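Local coordinates for m3DLH protein (Halieaceae bacterium, PDB 7JKA) that is probably a dienelactone hydrolase, an alpha/beta-hydrolase-fold enzyme that hydrolyses lactone esters, perhaps with phosphotriesterase activity, at residues A[12-24]-A[28-40]. Residues are numbered along the deposited sequence; the frame is centred on the assembly and turned at random.
Sequences GAMKHREIRYTDG and FVGELHWDEQQGG
Phe-28 sets its CB over the centre of the Tyr-21 ring, 3.5 Å from the centroid, while the two rings run nearly parallel (24°) but displaced, with little overlap. The Tyr-21 chi1 of 61° turns its ring back over the partner strand toward Gly-30; its hydroxyl bonds to the backbone N of Asp-76. On the other face, Val-29 CG2 lies over one face of the Arg-20 guanidinium. At Gly-30 the absence of a side chain leaves room for the edge of Tyr-21, CE1 lying 3.7 Å from Gly-30 N. Strands 14-22 and 28-35 form an antiparallel beta hairpin at the margin of the alpha/beta-hydrolase sheet; the second strand continues the sheet through backbone bonds of Glu-31 and His-33 to strand 71-74, and helices 56-67 and 101-116 pack against opposite faces. Glu-31 takes a hydrogen bond from His-33 NE2 on OE1 (2.7 Å) and a weak one from His-16 ND1 on OE2. Leu-32 CD2 lies over one face of the Arg-17 guanidinium. His-16 CB rests over the His-33 ring, whose ND1 shares a water with Lys-15 O. Trp-34 is sandwiched: Lys-15 CB lies 3.7 Å from the six-membered centroid, and Arg-17 NH1 comes down on the opposite face in a cation-pi contact, the guanidinium plane steeply tilted (69°) to the indole. Arg-17 NH2 forms a salt bridge with Glu-120 and a hydrogen bond with Gln-118. Asp-35 OD1 receives Ala-13 N (3.0 Å) and Gln-37 N from opposite faces of its carboxylate, the latter closing an Asx turn, and Glu-36 N bonds to Ala-13 O at 2.8 Å.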
loop_
_atom_site.group_PDB
_atom_site.type_symbol
_atom_site.label_atom_id
_atom_site.label_comp_id
_atom_site.label_asym_id
_atom_site.label_seq_id
_atom_site.Cartn_x
_atom_site.Cartn_y
_atom_site.Cartn_z
ATOM N N GLY A 12 24.058 -0.565 -4.011
ATOM C CA GLY A 12 24.034 0.751 -3.396
ATOM C C GLY A 12 24.505 0.718 -1.954
ATOM O O GLY A 12 25.311 -0.135 -1.582
ATOM N N ALA A 13 24.006 1.651 -1.138
ATOM C CA ALA A 13 24.280 1.678 0.298
ATOM C C ALA A 13 22.942 1.707 1.034
ATOM O O ALA A 13 22.569 2.716 1.639
ATOM C CB ALA A 13 25.153 2.870 0.681
ATOM N N MET A 14 22.229 0.584 0.985
ATOM C CA MET A 14 20.873 0.508 1.528
ATOM C C MET A 14 20.917 0.489 3.046
ATOM O O MET A 14 21.670 -0.284 3.649
ATOM C CB MET A 14 20.160 -0.745 1.024
ATOM C CG MET A 14 19.009 -0.476 0.064
ATOM S SD MET A 14 19.534 0.505 -1.341
ATOM C CE MET A 14 20.512 -0.678 -2.239
ATOM N N LYS A 15 20.111 1.341 3.654
ATOM C CA LYS A 15 20.047 1.475 5.099
ATOM C C LYS A 15 18.597 1.417 5.534
ATOM O O LYS A 15 17.685 1.614 4.730
ATOM C CB LYS A 15 20.674 2.802 5.549
ATOM C CG LYS A 15 22.166 2.794 5.375
ATOM C CD LYS A 15 22.867 4.009 5.981
ATOM C CE LYS A 15 22.642 4.117 7.499
ATOM N NZ LYS A 15 23.319 3.054 8.273
ATOM N N HIS A 16 18.392 1.136 6.814
ATOM C CA HIS A 16 17.065 1.249 7.387
ATOM C C HIS A 16 17.177 1.801 8.794
ATOM O O HIS A 16 18.199 1.641 9.474
ATOM C CB HIS A 16 16.305 -0.091 7.384
ATOM C CG HIS A 16 17.002 -1.180 8.136
ATOM N ND1 HIS A 16 16.513 -1.697 9.317
ATOM C CD2 HIS A 16 18.157 -1.842 7.884
ATOM C CE1 HIS A 16 17.333 -2.636 9.754
ATOM N NE2 HIS A 16 18.340 -2.742 8.905
ATOM N N ARG A 17 16.083 2.426 9.237
ATOM C CA ARG A 17 16.015 2.904 10.609
ATOM C C ARG A 17 14.576 2.810 11.087
ATOM O O ARG A 17 13.625 2.973 10.310
ATOM C CB ARG A 17 16.556 4.337 10.762
ATOM C CG ARG A 17 15.703 5.452 10.179
ATOM C CD ARG A 17 16.423 6.788 10.373
ATOM N NE ARG A 17 15.693 7.942 9.831
ATOM C CZ ARG A 17 15.991 8.526 8.676
ATOM N NH1 ARG A 17 17.011 8.075 7.937
ATOM N NH2 ARG A 17 15.293 9.576 8.270
ATOM N N GLU A 18 14.431 2.498 12.366
ATOM C CA GLU A 18 13.124 2.496 12.994
ATOM C C GLU A 18 12.595 3.921 13.072
ATOM O O GLU A 18 13.346 4.859 13.352
ATOM C CB GLU A 18 13.235 1.888 14.392
ATOM C CG GLU A 18 11.938 1.654 15.092
ATOM C CD GLU A 18 12.122 0.797 16.324
ATOM O OE1 GLU A 18 12.315 1.365 17.418
ATOM O OE2 GLU A 18 12.093 -0.445 16.185
ATOM N N ILE A 19 11.302 4.084 12.805
ATOM C CA ILE A 19 10.635 5.380 12.897
ATOM C C ILE A 19 9.446 5.218 13.832
ATOM O O ILE A 19 8.550 4.419 13.558
ATOM C CB ILE A 19 10.145 5.893 11.536
ATOM C CG1 ILE A 19 11.237 5.800 10.459
ATOM C CG2 ILE A 19 9.675 7.311 11.682
ATOM C CD1 ILE A 19 12.071 7.029 10.379
ATOM N N ARG A 20 9.399 6.007 14.894
ATOM C CA ARG A 20 8.260 5.998 15.807
ATOM C C ARG A 20 7.382 7.203 15.496
ATOM O O ARG A 20 7.885 8.313 15.322
ATOM C CB ARG A 20 8.742 6.008 17.260
ATOM C CG ARG A 20 9.543 4.760 17.533
ATOM C CD ARG A 20 9.837 4.504 18.989
ATOM N NE ARG A 20 10.418 3.170 19.099
ATOM C CZ ARG A 20 9.787 2.094 19.560
ATOM N NH1 ARG A 20 8.538 2.171 20.012
ATOM N NH2 ARG A 20 10.433 0.930 19.583
ATOM N N TYR A 21 6.079 6.979 15.374
ATOM C CA TYR A 21 5.198 8.067 14.997
ATOM C C TYR A 21 3.822 7.797 15.587
ATOM O O TYR A 21 3.569 6.738 16.158
ATOM C CB TYR A 21 5.130 8.220 13.472
ATOM C CG TYR A 21 4.586 7.006 12.709
ATOM C CD1 TYR A 21 5.403 5.910 12.405
ATOM C CD2 TYR A 21 3.273 6.972 12.272
ATOM C CE1 TYR A 21 4.919 4.819 11.691
ATOM C CE2 TYR A 21 2.778 5.884 11.568
ATOM C CZ TYR A 21 3.606 4.805 11.286
ATOM O OH TYR A 21 3.106 3.718 10.568
ATOM N N THR A 22 2.921 8.768 15.446
ATOM C CA THR A 22 1.621 8.627 16.089
ATOM C C THR A 22 0.559 9.349 15.276
ATOM O O THR A 22 0.852 10.283 14.527
ATOM C CB THR A 22 1.665 9.151 17.537
ATOM O OG1 THR A 22 0.410 8.915 18.206
ATOM C CG2 THR A 22 1.980 10.641 17.597
ATOM N N ASP A 23 -0.679 8.894 15.419
ATOM C CA ASP A 23 -1.832 9.656 14.973
ATOM C C ASP A 23 -2.451 10.491 16.094
ATOM O O ASP A 23 -3.517 11.091 15.895
ATOM C CB ASP A 23 -2.878 8.710 14.383
ATOM C CG ASP A 23 -3.404 7.719 15.392
ATOM O OD1 ASP A 23 -2.939 7.703 16.565
ATOM O OD2 ASP A 23 -4.303 6.938 15.007
ATOM N N GLY A 24 -1.816 10.527 17.272
ATOM C CA GLY A 24 -2.351 11.207 18.440
ATOM C C GLY A 24 -3.097 10.298 19.401
ATOM O O GLY A 24 -3.355 10.700 20.545
ATOM N N PHE A 28 2.899 4.179 16.871
ATOM C CA PHE A 28 3.248 3.319 15.751
ATOM C C PHE A 28 4.760 3.214 15.616
ATOM O O PHE A 28 5.500 4.124 16.005
ATOM C CB PHE A 28 2.677 3.859 14.425
ATOM C CG PHE A 28 1.183 3.923 14.395
ATOM C CD1 PHE A 28 0.430 2.767 14.201
ATOM C CD2 PHE A 28 0.522 5.130 14.550
ATOM C CE1 PHE A 28 -0.958 2.815 14.202
ATOM C CE2 PHE A 28 -0.883 5.184 14.554
ATOM C CZ PHE A 28 -1.617 4.026 14.360
ATOM N N VAL A 29 5.208 2.090 15.068
ATOM C CA VAL A 29 6.630 1.820 14.879
ATOM C C VAL A 29 6.790 1.306 13.460
ATOM O O VAL A 29 6.406 0.167 13.168
ATOM C CB VAL A 29 7.170 0.813 15.897
ATOM C CG1 VAL A 29 8.674 0.699 15.743
ATOM C CG2 VAL A 29 6.794 1.242 17.328
ATOM N N GLY A 30 7.317 2.159 12.578
ATOM C CA GLY A 30 7.584 1.807 11.207
ATOM C C GLY A 30 9.074 1.682 10.957
ATOM O O GLY A 30 9.893 1.682 11.882
ATOM N N GLU A 31 9.415 1.560 9.683
ATOM C CA GLU A 31 10.804 1.373 9.294
ATOM C C GLU A 31 11.048 2.089 7.975
ATOM O O GLU A 31 10.358 1.819 6.982
ATOM C CB GLU A 31 11.130 -0.125 9.203
ATOM C CG GLU A 31 12.600 -0.434 9.032
ATOM C CD GLU A 31 12.872 -1.916 9.142
ATOM O OE1 GLU A 31 12.634 -2.630 8.170
ATOM O OE2 GLU A 31 13.322 -2.379 10.217
ATOM N N LEU A 32 12.011 3.009 7.965
ATOM C CA LEU A 32 12.378 3.748 6.761
ATOM C C LEU A 32 13.562 3.054 6.115
ATOM O O LEU A 32 14.536 2.735 6.802
ATOM C CB LEU A 32 12.740 5.210 7.060
ATOM C CG LEU A 32 13.028 6.047 5.806
ATOM C CD1 LEU A 32 11.703 6.500 5.153
ATOM C CD2 LEU A 32 13.927 7.243 6.074
ATOM N N HIS A 33 13.466 2.813 4.804
ATOM C CA HIS A 33 14.547 2.271 3.988
ATOM C C HIS A 33 14.961 3.308 2.963
ATOM O O HIS A 33 14.109 3.935 2.332
ATOM C CB HIS A 33 14.114 0.978 3.279
ATOM C CG HIS A 33 13.885 -0.162 4.221
ATOM N ND1 HIS A 33 14.679 -1.286 4.229
ATOM C CD2 HIS A 33 12.959 -0.339 5.196
ATOM C CE1 HIS A 33 14.264 -2.100 5.186
ATOM N NE2 HIS A 33 13.210 -1.561 5.771
ATOM N N TRP A 34 16.268 3.502 2.801
ATOM C CA TRP A 34 16.734 4.493 1.843
ATOM C C TRP A 34 18.131 4.093 1.397
ATOM O O TRP A 34 18.793 3.271 2.032
ATOM C CB TRP A 34 16.692 5.911 2.436
ATOM C CG TRP A 34 17.811 6.218 3.389
ATOM C CD1 TRP A 34 18.941 6.931 3.098
ATOM C CD2 TRP A 34 17.929 5.824 4.771
ATOM N NE1 TRP A 34 19.753 7.009 4.209
ATOM C CE2 TRP A 34 19.160 6.331 5.244
ATOM C CE3 TRP A 34 17.120 5.084 5.655
ATOM C CZ2 TRP A 34 19.604 6.133 6.549
ATOM C CZ3 TRP A 34 17.585 4.882 6.957
ATOM C CH2 TRP A 34 18.800 5.412 7.391
ATOM N N ASP A 35 18.572 4.676 0.287
ATOM C CA ASP A 35 19.929 4.475 -0.215
ATOM C C ASP A 35 20.775 5.656 0.232
ATOM O O ASP A 35 20.533 6.788 -0.197
ATOM C CB ASP A 35 19.903 4.336 -1.739
ATOM C CG ASP A 35 21.283 4.143 -2.364
ATOM O OD1 ASP A 35 22.307 4.042 -1.652
ATOM O OD2 ASP A 35 21.322 4.084 -3.608
ATOM N N GLU A 36 21.763 5.390 1.103
ATOM C CA GLU A 36 22.603 6.455 1.633
ATOM C C GLU A 36 23.403 7.148 0.534
ATOM O O GLU A 36 23.843 8.289 0.719
ATOM C CB GLU A 36 23.523 5.879 2.713
ATOM C CG GLU A 36 24.232 6.919 3.598
ATOM C CD GLU A 36 23.281 7.570 4.614
ATOM O OE1 GLU A 36 22.325 8.238 4.192
ATOM O OE2 GLU A 36 23.534 7.430 5.826
ATOM N N GLN A 37 23.570 6.505 -0.619
ATOM C CA GLN A 37 24.308 7.139 -1.703
ATOM C C GLN A 37 23.522 8.238 -2.413
ATOM O O GLN A 37 24.128 9.035 -3.138
ATOM C CB GLN A 37 24.743 6.088 -2.717
ATOM C CG GLN A 37 25.809 5.149 -2.186
ATOM C CD GLN A 37 26.369 4.288 -3.283
ATOM O OE1 GLN A 37 25.736 4.117 -4.319
ATOM N NE2 GLN A 37 27.576 3.779 -3.088
ATOM N N GLN A 38 22.208 8.319 -2.227
ATOM C CA GLN A 38 21.442 9.282 -3.005
ATOM C C GLN A 38 21.810 10.711 -2.624
ATOM O O GLN A 38 22.061 11.022 -1.455
ATOM C CB GLN A 38 19.948 9.036 -2.823
ATOM C CG GLN A 38 19.457 7.804 -3.571
ATOM C CD GLN A 38 19.786 7.864 -5.054
ATOM O OE1 GLN A 38 19.361 8.783 -5.757
ATOM N NE2 GLN A 38 20.565 6.899 -5.531
ATOM N N GLY A 39 21.862 11.576 -3.634
ATOM C CA GLY A 39 22.311 12.942 -3.448
ATOM C C GLY A 39 21.335 13.781 -2.652
ATOM O O GLY A 39 21.420 13.856 -1.422
ATOM N N GLY A 40 20.403 14.416 -3.343
ATOM C CA GLY A 40 19.399 15.239 -2.709
ATOM C C GLY A 40 18.141 14.462 -2.394
ATOM O O GLY A 40 18.126 13.230 -2.351
HETATM O O HOH W 1 17.258 -0.770 3.257
#